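Local structure of putative rhamnosidase (Streptomyces avermitilis, 3W5M) at residues V184-G188 against H216-L222; T594-F600 against Y653-R659; N929-I933 against V967-W971. The protein hydrolyses terminal non-reducing alpha-L-rhamnose residues from alpha-L-rhamnosides, including citrus flavonoids and gum arabic, and carries a calcium-dependent L-rhamnose-binding module. All coordinates share one frame; numbering follows the deposited sequence.

Interaction 1: V184-G188 against H216-L222; sequences VSVDG and HSGNNTL
The imidazole of His-216 meets the carboxylate of Asp-187 at its edge, with OD2 practically in the ring plane, while Asn-220 OD1 covers one face, over the ring centre. His-216 NE2 gives its hydrogen to Asp-187 OD2 at 2.5 Å, a short bond, and the carboxylate is turned 45° from the ring plane. The ring is pinned at its other nitrogen as well, ND1 donating to Ser-217 O, so its rotation is fixed at two points.

The carboxylate of Asp-187 is shared. Asp-187 OD1 takes the backbone N-H of Thr-221 at 2.8 Å in a nearly straight bond (173°). Both donors come in nearly along the C-O axes of their acceptors, and a residue with two oxygens on a short stem suits the double role. CG lies beside the backbone N and opposite the carbonyl carbon (chi1 -79°), which carries the carboxylate across to the 216-222 side. The backbone answers in kind, Asp-187 N donating to Thr-221 O at 2.9 Å. That same oxygen also accepts from a water that takes the N-H of Gly-188 and the hydroxyl of Ser-185, whose OG is also hydrogen-bonded to Arg-269 NH1. Asn-220 ties the turn before its strand together, accepting from His-216 N and donating to His-216 O.

Val-186 and Leu-222 form an antiparallel non-hydrogen-bonded pair, their branched side chains lying side by side with Val-186 CG2 and Leu-222 CD2 4.0 Å apart.

The contact belongs to the rhamnose-binding module CBM67, away from its calcium- and rhamnose-binding residues. Strand 181-186 runs between strands 189-193 and 218-227 in an antiparallel sheet, and strand 156-165 flanks 218-227 on the far side, where Thr-162 bonds the hydroxyl of Thr-221.

Interaction 2: T594-F600 against Y653-R659; sequences TSAPFTF and YTMESAR
Phe-600 and Tyr-653 lie alongside each other with their rings almost perpendicular, at 87°: the edge of the tyrosine is turned toward the phenylalanine face in an offset edge-to-face pair. With CG opposite the backbone N (chi1 -155°), Phe-600 brings CE2 to 3.6 Å from Tyr-653 CD1. The tyrosine hydroxyl reaches onward to Ile-933 O.

Phe-598 and Met-655 also run side by side. Met-655 CG touches the ring at CD2, and a bend at chi3 (74°) folds CE over one ring face toward its rim, while the sulfur stands obliquely beside the ring, a Met-aromatic contact that an unbranched, flexible chain makes easily.

Between these pairs Thr-599 uses both backbone and side chain: N donates to Thr-654 O and OG1 to Tyr-653 O at 2.7 Å, gripping C-terminal carbonyls of helix 641-654. Here the connection between strands 587-594 and 600-604 runs alongside the link between two helices of the (alpha/alpha)6-barrel, with one backbone bridge, Phe-598 to Met-655, and Glu-656 N donates to Pro-597 O.

Glu-656 accepts from Arg-659 N through OE2, capping helix 658-671, and OE1 receives NE and NH2 of the same arginine side-on in a salt bridge. That grip fixes how the guanidinium is turned and aims Arg-659 NH2 at Ser-595 O, 2.9 Å away; a water joins NH1 to Ser-595 OG, which also bonds Pro-479 O. A leucine in place of Arg-659 would probably leave Glu-656 without its charged mate and Ser-595 O without this donor. Ala-596 CB packs against the same NH2.

Interaction 3: N929-I933 against V967-W971; sequences NIAGI and VSTRW
Two side-chain hydrogen bonds from strand 967-971 take the carbonyls of Ile-930 and Ala-931. The indole NE1 of Trp-971 donates to Ile-930 O at 2.7 Å, the oxygen lying in the indole plane and met almost head-on by the donor (C=O...N 174°). Thr-969 OG1 donates to Ala-931 O at 2.8 Å; its chi1 of 60° sets the hydroxyl between backbone N and carbonyl carbon. These oxygens lie where the chain runs on from helix 923-929, and buried there they gain partners from residues that combine a donor with apolar bulk. Gly-932, with positive phi, turns the chain away from the helix.

The apolar contacts centre on Ile-933. Ile-933 CG1 packs on the methyl CG2 of Thr-969 at 3.8 Å, and Ile-933 CG2 meets Val-967 CG1 at 4.1 Å, the side chains overlapping along their flanks. Branched side chains give this small interface its apolar surface. Ile-930 CG2 adds a looser touch on the benzene part of Trp-971.

The contact thus joins the connection from helix 923-929 of the six-hairpin glycosidase domain to strand 965-974 of the C-terminal beta-sandwich domain, which pairs with 955-962; Ile-930 also packs on helix 867-875.

In the fold
Interaction 1 stands apart in the carbohydrate-binding module, its centre 59 Å from that of interaction 2 and 74 Å from that of interaction 3, with the last on the opposite side of the chain's centre. Interactions 2 and 3 touch: Tyr-653 OH lies 2.9 Å from Ile-933 O, a probable hydrogen bond, and Phe-600 packs on Ala-931. Interaction 2 involves the loop leading into strand 600-604 and interaction 3 strand 965-974 of the same sheet. Interactions 1 and 3 are largely buried, whereas interaction 2 is only partly so. Chemistry follows place: a carboxylate shared between a loop histidine and a strand N-H, aromatic packing plus a salt bridge at a helix junction, and side-chain donors reaching carbonyls beside a helix.

Interaction 1: V184-G188 against H216-L222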
loop_
_atom_site.group_PDB
_atom_site.type_symbol
_atom_site.label_atom_id
_atom_site.label_comp_id
_atom_site.label_asym_id
_atom_site.label_seq_id
_atom_site.Cartn_x
_atom_site.Cartn_y
_atom_site.Cartn_z
ATOM N N VAL A 184 -7.708 30.261 -23.553
ATOM C CA VAL A 184 -9.077 30.696 -23.780
ATOM C C VAL A 184 -9.476 31.794 -22.780
ATOM O O VAL A 184 -9.063 31.758 -21.603
ATOM C CB VAL A 184 -10.061 29.494 -23.782
ATOM C CG1 VAL A 184 -9.881 28.630 -22.531
ATOM C CG2 VAL A 184 -11.491 29.969 -23.938
ATOM N N SER A 185 -10.239 32.762 -23.283
ATOM C CA SER A 185 -10.756 33.888 -22.497
ATOM C C SER A 185 -12.248 34.098 -22.707
ATOM O O SER A 185 -12.803 33.743 -23.754
ATOM C CB SER A 185 -9.975 35.161 -22.830
ATOM O OG SER A 185 -10.168 35.550 -24.182
ATOM N N VAL A 186 -12.894 34.692 -21.702
ATOM C CA VAL A 186 -14.244 35.198 -21.818
ATOM C C VAL A 186 -14.279 36.707 -21.508
ATOM O O VAL A 186 -13.757 37.139 -20.475
ATOM C CB VAL A 186 -15.221 34.471 -20.866
ATOM C CG1 VAL A 186 -16.642 34.935 -21.160
ATOM C CG2 VAL A 186 -15.117 32.953 -21.024
ATOM N N ASP A 187 -14.887 37.481 -22.413
ATOM C CA ASP A 187 -14.954 38.957 -22.363
ATOM C C ASP A 187 -13.609 39.614 -22.038
ATOM O O ASP A 187 -13.551 40.649 -21.351
ATOM C CB ASP A 187 -16.064 39.447 -21.412
ATOM C CG ASP A 187 -17.481 39.385 -22.047
ATOM O OD1 ASP A 187 -17.640 39.026 -23.246
ATOM O OD2 ASP A 187 -18.451 39.705 -21.327
ATOM N N GLY A 188 -12.537 39.013 -22.548
ATOM C CA GLY A 188 -11.180 39.512 -22.328
ATOM C C GLY A 188 -10.441 38.926 -21.129
ATOM O O GLY A 188 -9.251 39.177 -20.953
ATOM N N HIS A 216 -22.351 35.773 -18.556
ATOM C CA HIS A 216 -23.563 36.503 -18.216
ATOM C C HIS A 216 -24.584 36.356 -19.327
ATOM O O HIS A 216 -24.298 35.802 -20.383
ATOM C CB HIS A 216 -23.238 37.985 -17.950
ATOM C CG HIS A 216 -22.346 38.595 -18.982
ATOM N ND1 HIS A 216 -22.829 39.172 -20.136
ATOM C CD2 HIS A 216 -20.995 38.677 -19.056
ATOM C CE1 HIS A 216 -21.816 39.595 -20.871
ATOM N NE2 HIS A 216 -20.694 39.315 -20.233
ATOM N N SER A 217 -25.785 36.859 -19.102
ATOM C CA SER A 217 -26.795 36.799 -20.123
ATOM C C SER A 217 -26.416 37.751 -21.250
ATOM O O SER A 217 -25.639 38.686 -21.050
ATOM C CB SER A 217 -28.157 37.172 -19.525
ATOM O OG SER A 217 -28.315 38.579 -19.474
ATOM N N GLY A 218 -26.950 37.512 -22.442
ATOM C CA GLY A 218 -26.689 38.422 -23.554
ATOM C C GLY A 218 -25.383 38.049 -24.226
ATOM O O GLY A 218 -24.889 36.931 -24.057
ATOM N N ASN A 219 -24.820 38.981 -24.987
ATOM C CA ASN A 219 -23.607 38.696 -25.768
ATOM C C ASN A 219 -22.359 38.537 -24.897
ATOM O O ASN A 219 -22.074 39.379 -24.046
ATOM C CB ASN A 219 -23.356 39.806 -26.795
ATOM C CG ASN A 219 -24.393 39.850 -27.910
ATOM O OD1 ASN A 219 -24.705 40.927 -28.414
ATOM N ND2 ASN A 219 -24.893 38.690 -28.334
ATOM N N ASN A 220 -21.607 37.462 -25.128
ATOM C CA ASN A 220 -20.352 37.185 -24.426
ATOM C C ASN A 220 -19.379 36.878 -25.559
ATOM O O ASN A 220 -19.765 36.172 -26.498
ATOM C CB ASN A 220 -20.431 35.905 -23.589
ATOM C CG ASN A 220 -21.338 36.007 -22.376
ATOM O OD1 ASN A 220 -20.886 35.777 -21.254
ATOM N ND2 ASN A 220 -22.621 36.295 -22.588
ATOM N N THR A 221 -18.145 37.361 -25.454
ATOM C CA THR A 221 -17.127 37.115 -26.469
ATOM C C THR A 221 -16.143 36.075 -25.962
ATOM O O THR A 221 -15.530 36.240 -24.913
ATOM C CB THR A 221 -16.417 38.417 -26.820
ATOM O OG1 THR A 221 -17.389 39.354 -27.317
ATOM C CG2 THR A 221 -15.335 38.184 -27.884
ATOM N N LEU A 222 -16.021 34.972 -26.694
ATOM C CA LEU A 222 -15.070 33.916 -26.362
ATOM C C LEU A 222 -13.936 34.092 -27.347
ATOM O O LEU A 222 -14.170 34.438 -28.516
ATOM C CB LEU A 222 -15.720 32.527 -26.547
ATOM C CG LEU A 222 -17.147 32.424 -25.969
ATOM C CD1 LEU A 222 -17.799 31.107 -26.318
ATOM C CD2 LEU A 222 -17.089 32.600 -24.451
HETATM O O HOH W 1 -12.613 36.884 -24.543
#

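Interaction 2: T594-F600 against Y653-R659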
loop_
_atom_site.group_PDB
_atom_site.type_symbol
_atom_site.label_atom_id
_atom_site.label_comp_id
_atom_site.label_asym_id
_atom_site.label_seq_id
_atom_site.Cartn_x
_atom_site.Cartn_y
_atom_site.Cartn_z
ATOM N N THR A 594 -2.503 -0.654 6.916
ATOM C CA THR A 594 -3.162 -1.879 7.336
ATOM C C THR A 594 -3.272 -2.028 8.869
ATOM O O THR A 594 -2.334 -1.704 9.619
ATOM C CB THR A 594 -2.504 -3.115 6.690
ATOM O OG1 THR A 594 -3.313 -4.275 6.966
ATOM C CG2 THR A 594 -1.111 -3.337 7.201
ATOM N N SER A 595 -4.425 -2.515 9.338
ATOM C CA SER A 595 -4.665 -2.644 10.773
ATOM C C SER A 595 -4.022 -3.921 11.233
ATOM O O SER A 595 -4.674 -4.966 11.318
ATOM C CB SER A 595 -6.173 -2.601 11.098
ATOM O OG SER A 595 -6.949 -3.406 10.172
ATOM N N ALA A 596 -2.713 -3.855 11.471
ATOM C CA ALA A 596 -1.965 -4.980 12.023
ATOM C C ALA A 596 -1.077 -4.414 13.110
ATOM O O ALA A 596 -0.619 -3.276 12.986
ATOM C CB ALA A 596 -1.127 -5.659 10.929
ATOM N N PRO A 597 -0.851 -5.177 14.197
ATOM C CA PRO A 597 -0.036 -4.681 15.302
ATOM C C PRO A 597 1.453 -4.621 14.953
ATOM O O PRO A 597 1.932 -5.385 14.103
ATOM C CB PRO A 597 -0.249 -5.730 16.414
ATOM C CG PRO A 597 -0.783 -6.950 15.728
ATOM C CD PRO A 597 -1.463 -6.495 14.477
ATOM N N PHE A 598 2.174 -3.703 15.606
ATOM C CA PHE A 598 3.638 -3.737 15.560
ATOM C C PHE A 598 4.122 -4.832 16.496
ATOM O O PHE A 598 3.567 -5.031 17.560
ATOM C CB PHE A 598 4.224 -2.364 15.940
ATOM C CG PHE A 598 3.920 -1.310 14.920
ATOM C CD1 PHE A 598 2.727 -0.576 14.997
ATOM C CD2 PHE A 598 4.773 -1.116 13.835
ATOM C CE1 PHE A 598 2.419 0.350 14.001
ATOM C CE2 PHE A 598 4.474 -0.176 12.847
ATOM C CZ PHE A 598 3.292 0.554 12.937
ATOM N N THR A 599 5.139 -5.576 16.078
ATOM C CA THR A 599 5.477 -6.795 16.798
ATOM C C THR A 599 6.953 -6.875 17.189
ATOM O O THR A 599 7.426 -7.940 17.602
ATOM C CB THR A 599 5.127 -8.047 15.956
ATOM O OG1 THR A 599 5.691 -7.900 14.651
ATOM C CG2 THR A 599 3.580 -8.220 15.847
ATOM N N PHE A 600 7.687 -5.772 17.084
ATOM C CA PHE A 600 9.087 -5.793 17.508
ATOM C C PHE A 600 9.520 -4.509 18.177
ATOM O O PHE A 600 9.605 -3.459 17.523
ATOM C CB PHE A 600 10.034 -6.106 16.333
ATOM C CG PHE A 600 11.354 -6.712 16.769
ATOM C CD1 PHE A 600 12.422 -5.908 17.162
ATOM C CD2 PHE A 600 11.522 -8.104 16.804
ATOM C CE1 PHE A 600 13.625 -6.477 17.573
ATOM C CE2 PHE A 600 12.724 -8.662 17.210
ATOM C CZ PHE A 600 13.771 -7.847 17.595
ATOM N N TYR A 653 9.390 -9.286 11.130
ATOM C CA TYR A 653 9.745 -8.984 12.509
ATOM C C TYR A 653 8.885 -7.830 13.038
ATOM O O TYR A 653 8.330 -7.900 14.146
ATOM C CB TYR A 653 11.217 -8.564 12.609
ATOM C CG TYR A 653 12.269 -9.664 12.729
ATOM C CD1 TYR A 653 12.566 -10.253 13.968
ATOM C CD2 TYR A 653 13.023 -10.041 11.640
ATOM C CE1 TYR A 653 13.566 -11.234 14.089
ATOM C CE2 TYR A 653 14.027 -11.016 11.753
ATOM C CZ TYR A 653 14.294 -11.598 12.982
ATOM O OH TYR A 653 15.310 -12.559 13.088
ATOM N N THR A 654 8.779 -6.764 12.256
ATOM C CA THR A 654 8.321 -5.500 12.828
ATOM C C THR A 654 6.806 -5.300 12.887
ATOM O O THR A 654 6.344 -4.587 13.758
ATOM C CB THR A 654 8.999 -4.313 12.169
ATOM O OG1 THR A 654 9.131 -4.611 10.787
ATOM C CG2 THR A 654 10.415 -4.119 12.764
ATOM N N MET A 655 6.046 -5.925 11.987
ATOM C CA MET A 655 4.573 -5.930 12.100
ATOM C C MET A 655 4.075 -7.336 11.827
ATOM O O MET A 655 4.760 -8.128 11.159
ATOM C CB MET A 655 3.936 -5.019 11.060
ATOM C CG MET A 655 4.296 -3.562 11.199
ATOM S SD MET A 655 3.586 -2.519 9.906
ATOM C CE MET A 655 1.841 -2.428 10.359
ATOM N N GLU A 656 2.909 -7.657 12.366
ATOM C CA GLU A 656 2.229 -8.881 11.966
ATOM C C GLU A 656 1.899 -8.732 10.476
ATOM O O GLU A 656 1.035 -7.959 10.086
ATOM C CB GLU A 656 0.983 -9.146 12.811
ATOM C CG GLU A 656 0.277 -10.457 12.421
ATOM C CD GLU A 656 -0.838 -10.267 11.395
ATOM O OE1 GLU A 656 -1.828 -9.569 11.712
ATOM O OE2 GLU A 656 -0.752 -10.822 10.257
ATOM N N SER A 657 2.644 -9.454 9.642
ATOM C CA SER A 657 2.582 -9.283 8.196
ATOM C C SER A 657 1.953 -10.489 7.508
ATOM O O SER A 657 1.821 -10.498 6.281
ATOM C CB SER A 657 4.001 -9.019 7.625
ATOM O OG SER A 657 4.514 -7.789 8.138
ATOM N N ALA A 658 1.487 -11.474 8.293
ATOM C CA ALA A 658 0.914 -12.687 7.700
ATOM C C ALA A 658 -0.355 -12.440 6.902
ATOM O O ALA A 658 -0.460 -12.862 5.764
ATOM C CB ALA A 658 0.671 -13.743 8.765
ATOM N N ARG A 659 -1.355 -11.781 7.488
ATOM C CA ARG A 659 -2.572 -11.570 6.733
ATOM C C ARG A 659 -2.277 -10.667 5.513
ATOM O O ARG A 659 -2.821 -10.891 4.419
ATOM C CB ARG A 659 -3.631 -10.903 7.612
ATOM C CG ARG A 659 -4.196 -11.796 8.733
ATOM C CD ARG A 659 -5.184 -10.969 9.574
ATOM N NE ARG A 659 -4.447 -9.924 10.290
ATOM C CZ ARG A 659 -4.937 -8.706 10.572
ATOM N NH1 ARG A 659 -6.166 -8.362 10.220
ATOM N NH2 ARG A 659 -4.162 -7.821 11.201
HETATM O O HOH W 2 -7.536 -5.936 11.273
HETATM O O HOH W 3 7.845 -2.699 15.340
#

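Interaction 3: N929-I933 against V967-W971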
loop_
_atom_site.group_PDB
_atom_site.type_symbol
_atom_site.label_atom_id
_atom_site.label_comp_id
_atom_site.label_asym_id
_atom_site.label_seq_id
_atom_site.Cartn_x
_atom_site.Cartn_y
_atom_site.Cartn_z
ATOM N N ASN A 929 20.881 -10.292 15.329
ATOM C CA ASN A 929 22.268 -10.246 15.852
ATOM C C ASN A 929 22.538 -9.276 16.987
ATOM O O ASN A 929 23.358 -9.561 17.872
ATOM C CB ASN A 929 23.227 -9.984 14.713
ATOM C CG ASN A 929 23.135 -11.031 13.631
ATOM O OD1 ASN A 929 22.631 -10.770 12.543
ATOM N ND2 ASN A 929 23.610 -12.231 13.924
ATOM N N ILE A 930 21.846 -8.140 17.005
ATOM C CA ILE A 930 22.013 -7.224 18.115
ATOM C C ILE A 930 21.010 -7.605 19.182
ATOM O O ILE A 930 21.367 -7.785 20.347
ATOM C CB ILE A 930 21.888 -5.725 17.697
ATOM C CG1 ILE A 930 22.903 -5.410 16.595
ATOM C CG2 ILE A 930 22.022 -4.821 18.933
ATOM C CD1 ILE A 930 22.770 -4.043 15.935
ATOM N N ALA A 931 19.741 -7.747 18.785
ATOM C CA ALA A 931 18.729 -8.229 19.722
ATOM C C ALA A 931 18.913 -9.745 19.985
ATOM O O ALA A 931 18.603 -10.232 21.056
ATOM C CB ALA A 931 17.331 -7.911 19.199
ATOM N N GLY A 932 19.444 -10.470 19.011
ATOM C CA GLY A 932 19.698 -11.896 19.204
ATOM C C GLY A 932 18.426 -12.730 19.230
ATOM O O GLY A 932 18.265 -13.602 20.091
ATOM N N ILE A 933 17.521 -12.458 18.285
ATOM C CA ILE A 933 16.236 -13.170 18.196
ATOM C C ILE A 933 16.068 -13.632 16.767
ATOM O O ILE A 933 15.897 -12.812 15.867
ATOM C CB ILE A 933 15.035 -12.271 18.594
ATOM C CG1 ILE A 933 15.138 -11.867 20.067
ATOM C CG2 ILE A 933 13.706 -12.990 18.302
ATOM C CD1 ILE A 933 14.022 -10.953 20.562
ATOM N N VAL A 967 8.784 -13.152 22.898
ATOM C CA VAL A 967 10.157 -13.602 22.980
ATOM C C VAL A 967 10.970 -12.347 23.291
ATOM O O VAL A 967 11.038 -11.441 22.467
ATOM C CB VAL A 967 10.616 -14.262 21.679
ATOM C CG1 VAL A 967 12.098 -14.624 21.752
ATOM C CG2 VAL A 967 9.782 -15.516 21.440
ATOM N N SER A 968 11.548 -12.277 24.493
ATOM C CA SER A 968 12.284 -11.080 24.909
ATOM C C SER A 968 13.749 -11.347 25.207
ATOM O O SER A 968 14.113 -12.448 25.624
ATOM C CB SER A 968 11.628 -10.442 26.123
ATOM O OG SER A 968 10.264 -10.192 25.824
ATOM N N THR A 969 14.576 -10.330 24.963
ATOM C CA THR A 969 15.999 -10.354 25.308
ATOM C C THR A 969 16.409 -9.018 25.925
ATOM O O THR A 969 15.815 -7.982 25.638
ATOM C CB THR A 969 16.937 -10.622 24.108
ATOM O OG1 THR A 969 16.768 -9.598 23.112
ATOM C CG2 THR A 969 16.701 -11.992 23.497
ATOM N N ARG A 970 17.408 -9.067 26.807
ATOM C CA ARG A 970 18.010 -7.875 27.368
ATOM C C ARG A 970 19.422 -8.255 27.763
ATOM O O ARG A 970 19.609 -9.152 28.589
ATOM C CB ARG A 970 17.248 -7.393 28.586
ATOM C CG ARG A 970 17.841 -6.119 29.162
ATOM C CD ARG A 970 16.902 -5.488 30.167
ATOM N NE ARG A 970 17.627 -4.662 31.127
ATOM C CZ ARG A 970 17.201 -4.390 32.360
ATOM N NH1 ARG A 970 16.045 -4.881 32.805
ATOM N NH2 ARG A 970 17.938 -3.632 33.160
ATOM N N TRP A 971 20.404 -7.597 27.166
ATOM C CA TRP A 971 21.793 -7.864 27.513
ATOM C C TRP A 971 22.590 -6.585 27.725
ATOM O O TRP A 971 22.257 -5.525 27.177
ATOM C CB TRP A 971 22.473 -8.781 26.491
ATOM C CG TRP A 971 22.583 -8.266 25.083
ATOM C CD1 TRP A 971 21.726 -8.528 24.049
ATOM C CD2 TRP A 971 23.630 -7.454 24.538
ATOM N NE1 TRP A 971 22.163 -7.914 22.898
ATOM C CE2 TRP A 971 23.334 -7.254 23.169
ATOM C CE3 TRP A 971 24.793 -6.869 25.072
ATOM C CZ2 TRP A 971 24.150 -6.481 22.326
ATOM C CZ3 TRP A 971 25.608 -6.104 24.225
ATOM C CH2 TRP A 971 25.273 -5.917 22.874
#